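Sawadee homeodomain homolog 1 (PDB 4IUP) binds histone H3 tails methylated on a lysine through its SAWADEE domain, and acts with RNA polymerase IV in RNA-directed DNA methylation and gene silencing. Local coordinates at residues A11-Y14 / A15-V19; P65-C68 / G69-N72. The protein carries 2 engineered substitutions. One frame throughout, in Å; residues are numbered along the deposited sequence.

Interaction 1: residues A11-Y14 / A15-V19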
# COMPACT_ATOMS: atom_id res chain seq x y z
N ALA A 11 -6.68 -8.31 -8.68
CA ALA A 11 -6.74 -8.07 -10.12
C ALA A 11 -8.09 -7.47 -10.52
O ALA A 11 -8.29 -7.11 -11.69
CB ALA A 11 -6.47 -9.36 -10.89
N ARG A 12 -9.00 -7.35 -9.55
CA ARG A 12 -10.32 -6.76 -9.78
C ARG A 12 -10.24 -5.23 -9.82
O ARG A 12 -10.79 -4.60 -10.73
CB ARG A 12 -11.31 -7.16 -8.67
CG ARG A 12 -11.34 -8.64 -8.28
CD ARG A 12 -12.33 -9.47 -9.11
NE ARG A 12 -13.76 -9.31 -8.78
CZ ARG A 12 -14.29 -8.86 -7.64
NH1 ARG A 12 -13.53 -8.48 -6.62
NH2 ARG A 12 -15.61 -8.79 -7.52
N ASP A 13 -9.55 -4.63 -8.85
CA ASP A 13 -9.51 -3.17 -8.71
C ASP A 13 -8.10 -2.58 -8.55
O ASP A 13 -7.95 -1.37 -8.36
CB ASP A 13 -10.41 -2.72 -7.55
CG ASP A 13 -10.02 -3.36 -6.22
OD1 ASP A 13 -8.93 -3.95 -6.12
OD2 ASP A 13 -10.83 -3.27 -5.27
N TYR A 14 -7.09 -3.45 -8.62
CA TYR A 14 -5.67 -3.07 -8.52
C TYR A 14 -5.26 -2.49 -7.16
O TYR A 14 -4.18 -1.92 -7.02
CB TYR A 14 -5.25 -2.16 -9.69
CG TYR A 14 -5.71 -2.70 -11.03
CD1 TYR A 14 -5.15 -3.86 -11.56
CD2 TYR A 14 -6.73 -2.07 -11.74
CE1 TYR A 14 -5.58 -4.38 -12.79
CE2 TYR A 14 -7.16 -2.57 -12.97
CZ TYR A 14 -6.58 -3.72 -13.48
OH TYR A 14 -7.01 -4.22 -14.69
N ALA A 15 -6.11 -2.68 -6.15
CA ALA A 15 -5.83 -2.22 -4.79
C ALA A 15 -5.28 -3.35 -3.93
O ALA A 15 -5.47 -4.53 -4.27
CB ALA A 15 -7.08 -1.61 -4.17
N TRP A 16 -4.61 -3.00 -2.84
CA TRP A 16 -3.99 -3.98 -1.93
C TRP A 16 -4.86 -4.30 -0.72
O TRP A 16 -5.49 -3.40 -0.14
CB TRP A 16 -2.61 -3.50 -1.46
CG TRP A 16 -1.60 -3.41 -2.56
CD1 TRP A 16 -1.39 -2.35 -3.40
CD2 TRP A 16 -0.68 -4.43 -2.97
NE1 TRP A 16 -0.39 -2.64 -4.29
CE2 TRP A 16 0.06 -3.91 -4.05
CE3 TRP A 16 -0.41 -5.74 -2.52
CZ2 TRP A 16 1.06 -4.66 -4.70
CZ3 TRP A 16 0.58 -6.47 -3.16
CH2 TRP A 16 1.31 -5.92 -4.24
N TYR A 17 -4.91 -5.58 -0.35
CA TYR A 17 -5.71 -6.05 0.78
C TYR A 17 -4.88 -6.97 1.68
O TYR A 17 -4.07 -7.76 1.19
CB TYR A 17 -6.95 -6.79 0.27
CG TYR A 17 -7.89 -5.89 -0.52
CD1 TYR A 17 -7.75 -5.75 -1.90
CD2 TYR A 17 -8.91 -5.19 0.12
CE1 TYR A 17 -8.62 -4.91 -2.63
CE2 TYR A 17 -9.78 -4.35 -0.59
CZ TYR A 17 -9.62 -4.21 -1.97
OH TYR A 17 -10.47 -3.39 -2.68
N ASP A 18 -5.08 -6.88 2.99
CA ASP A 18 -4.40 -7.76 3.94
C ASP A 18 -4.80 -9.22 3.74
O ASP A 18 -5.99 -9.53 3.62
CB ASP A 18 -4.67 -7.34 5.38
CG ASP A 18 -3.99 -6.04 5.76
OD1 ASP A 18 -3.06 -5.62 5.04
OD2 ASP A 18 -4.38 -5.45 6.79
N VAL A 19 -3.81 -10.10 3.71
CA VAL A 19 -4.03 -11.54 3.55
C VAL A 19 -4.15 -12.19 4.92
O VAL A 19 -3.27 -12.01 5.77
CB VAL A 19 -2.88 -12.21 2.77
CG1 VAL A 19 -3.09 -13.73 2.69
CG2 VAL A 19 -2.77 -11.62 1.36
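Between Asp-13 and Tyr-17 the backbone turns at Tyr-14, whose positive phi, 64°, is a left-handed value, and then runs extended from Ala-15 into strand 16-27. The turn is held from within by the carboxylate of Asp-13, with each oxygen on a different partner. OD1 accepts the backbone N-H of Ala-15, two residues on, an Asx turn with N to OD1 at 3.1 Å, and the donor stands above the carboxylate plane although the N-H points well at the oxygen. OD2 takes the phenol of Tyr-17 on its syn side, with OH to OD2 at 2.6 Å. Asp-13 CG sits between its own N and carbonyl carbon (chi1 58°), which turns the acid forward along the chain. The Tyr-17 side chain reaches back to meet it, and ring and carboxylate are nearly coplanar, 14° apart, with OD1 at the ring edge, 3.6 Å from CE1. Leu-88 of strand 86-98 packs against Asp-13, Ala-15 and Tyr-17, so part of this polar pairing borders a nonpolar neighbour. Two bonds from separate donors fix the rotation of the carboxylate, and the short phenol bond would probably help keep Asp-13 ionised while joining the turn to the strand.

Interaction 2: residues P65-C68 / G69-N72. With ZN (zinc ion), chain D.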
# COMPACT_ATOMS: atom_id res chain seq x y z
N PRO A 65 4.29 9.55 14.09
CA PRO A 65 4.67 10.96 13.88
C PRO A 65 6.16 11.26 14.13
O PRO A 65 6.75 12.05 13.39
CB PRO A 65 3.78 11.71 14.88
CG PRO A 65 2.57 10.84 15.01
CD PRO A 65 3.09 9.44 14.95
N SER A 66 6.75 10.61 15.14
CA SER A 66 8.16 10.84 15.49
C SER A 66 9.15 10.35 14.43
O SER A 66 10.34 10.70 14.47
CB SER A 66 8.49 10.18 16.83
OG SER A 66 8.40 8.77 16.73
N GLU A 67 8.66 9.55 13.48
CA GLU A 67 9.51 9.03 12.41
C GLU A 67 9.11 9.49 11.00
O GLU A 67 9.50 8.88 10.01
CB GLU A 67 9.60 7.50 12.47
CG GLU A 67 8.24 6.80 12.40
CD GLU A 67 8.32 5.28 12.47
OE1 GLU A 67 9.44 4.72 12.43
OE2 GLU A 67 7.25 4.64 12.55
N CYS A 68 8.35 10.59 10.90
CA CYS A 68 7.91 11.09 9.60
C CYS A 68 9.08 11.55 8.72
O CYS A 68 8.92 11.72 7.51
CB CYS A 68 6.89 12.22 9.75
SG CYS A 68 7.57 13.80 10.29
N GLY A 69 10.25 11.74 9.33
CA GLY A 69 11.46 12.08 8.58
C GLY A 69 11.96 10.97 7.68
O GLY A 69 12.72 11.22 6.74
N ARG A 70 11.53 9.73 7.96
CA ARG A 70 11.96 8.57 7.17
C ARG A 70 11.22 8.46 5.83
O ARG A 70 11.62 7.69 4.96
CB ARG A 70 11.82 7.27 7.97
CG ARG A 70 10.41 6.69 8.02
CD ARG A 70 10.36 5.44 8.89
NE ARG A 70 11.18 4.37 8.34
CZ ARG A 70 11.63 3.33 9.05
NH1 ARG A 70 11.34 3.22 10.34
NH2 ARG A 70 12.37 2.40 8.46
N VAL A 71 10.14 9.22 5.69
CA VAL A 71 9.41 9.29 4.43
C VAL A 71 10.06 10.37 3.56
O VAL A 71 10.16 11.53 3.97
CB VAL A 71 7.91 9.61 4.65
CG1 VAL A 71 7.15 9.61 3.34
CG2 VAL A 71 7.29 8.60 5.62
N ASN A 72 10.49 9.98 2.36
CA ASN A 72 11.20 10.88 1.46
C ASN A 72 10.59 10.92 0.07
O ASN A 72 9.94 9.96 -0.35
CB ASN A 72 12.67 10.47 1.36
CG ASN A 72 13.41 10.65 2.68
OD1 ASN A 72 13.50 11.76 3.22
ND2 ASN A 72 13.95 9.55 3.20
ZN ZN D . 5.73 15.26 10.04
O HOH W 1 11.44 11.76 11.87
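The guanidinium of Arg-70 is met at its edge by Glu-67 OE1, which lies only 6° out of the guanidinium plane; no atom of the two segments is found over either face. The carboxylate is turned 73° from that plane, and the arginine approaches OE1 from above the carboxylate. NH1 to OE1 is 3.2 Å, a single-point salt bridge that is also a hydrogen bond. The two side chains run alongside each other: Glu-67 extends beyond CG, while Arg-70 bends at its third torsion to bring NH1 across. The other oxygen of the acid, OE2, accepts the backbone N-H of Glu-64.

Beneath the ion pair the backbone makes 3-10 turns. Arg-70 N donates to Glu-67 O at 3.0 Å, and the same carbonyl oxygen is packed against the arginine's aliphatic stem, with CG 3.1 Å from Glu-67 O. A weak bond follows from Val-71 N to Cys-68 O, an oxygen that also accepts NH1 of Arg-99. A water bridges Ser-66 O and Gly-69 N, lying 2.8 Å from the latter.

Cys-68 turns SG to the zinc ion, 2.4 Å away, with SG between the backbone N and the carbonyl carbon (chi1 74°). His-102, Cys-107 and Cys-109 complete the three-cysteine, one-histidine zinc site of the SAWADEE domain, to which the connection between strands 56-62 and 76-83 gives Cys-68. The zinc ligand is therefore carried on a turn braced on its other flank by a salt bridge, and the metal bond probably stabilises Cys-68 as a thiolate.

How the interactions relate
Following the chain from its N terminus, interaction 1 comes first, in the connection that leaves strand 6-9 and enters strand 16-27. Interaction 2 follows much later, in the long connection from strand 56-62 to strand 76-83. Each closes a local turn; the two are in series and neither nest nor cross. Their centres are 26 Å apart on opposite sides of the chain's centre, and nearest atoms are about 16 Å apart, so they do not touch. Residues 11-19 tie a loop to its following strand, beside strand 86-98. Residues 65-72 join their connection, through zinc, to the segment 102-109 between strands 86-98 and 110-115.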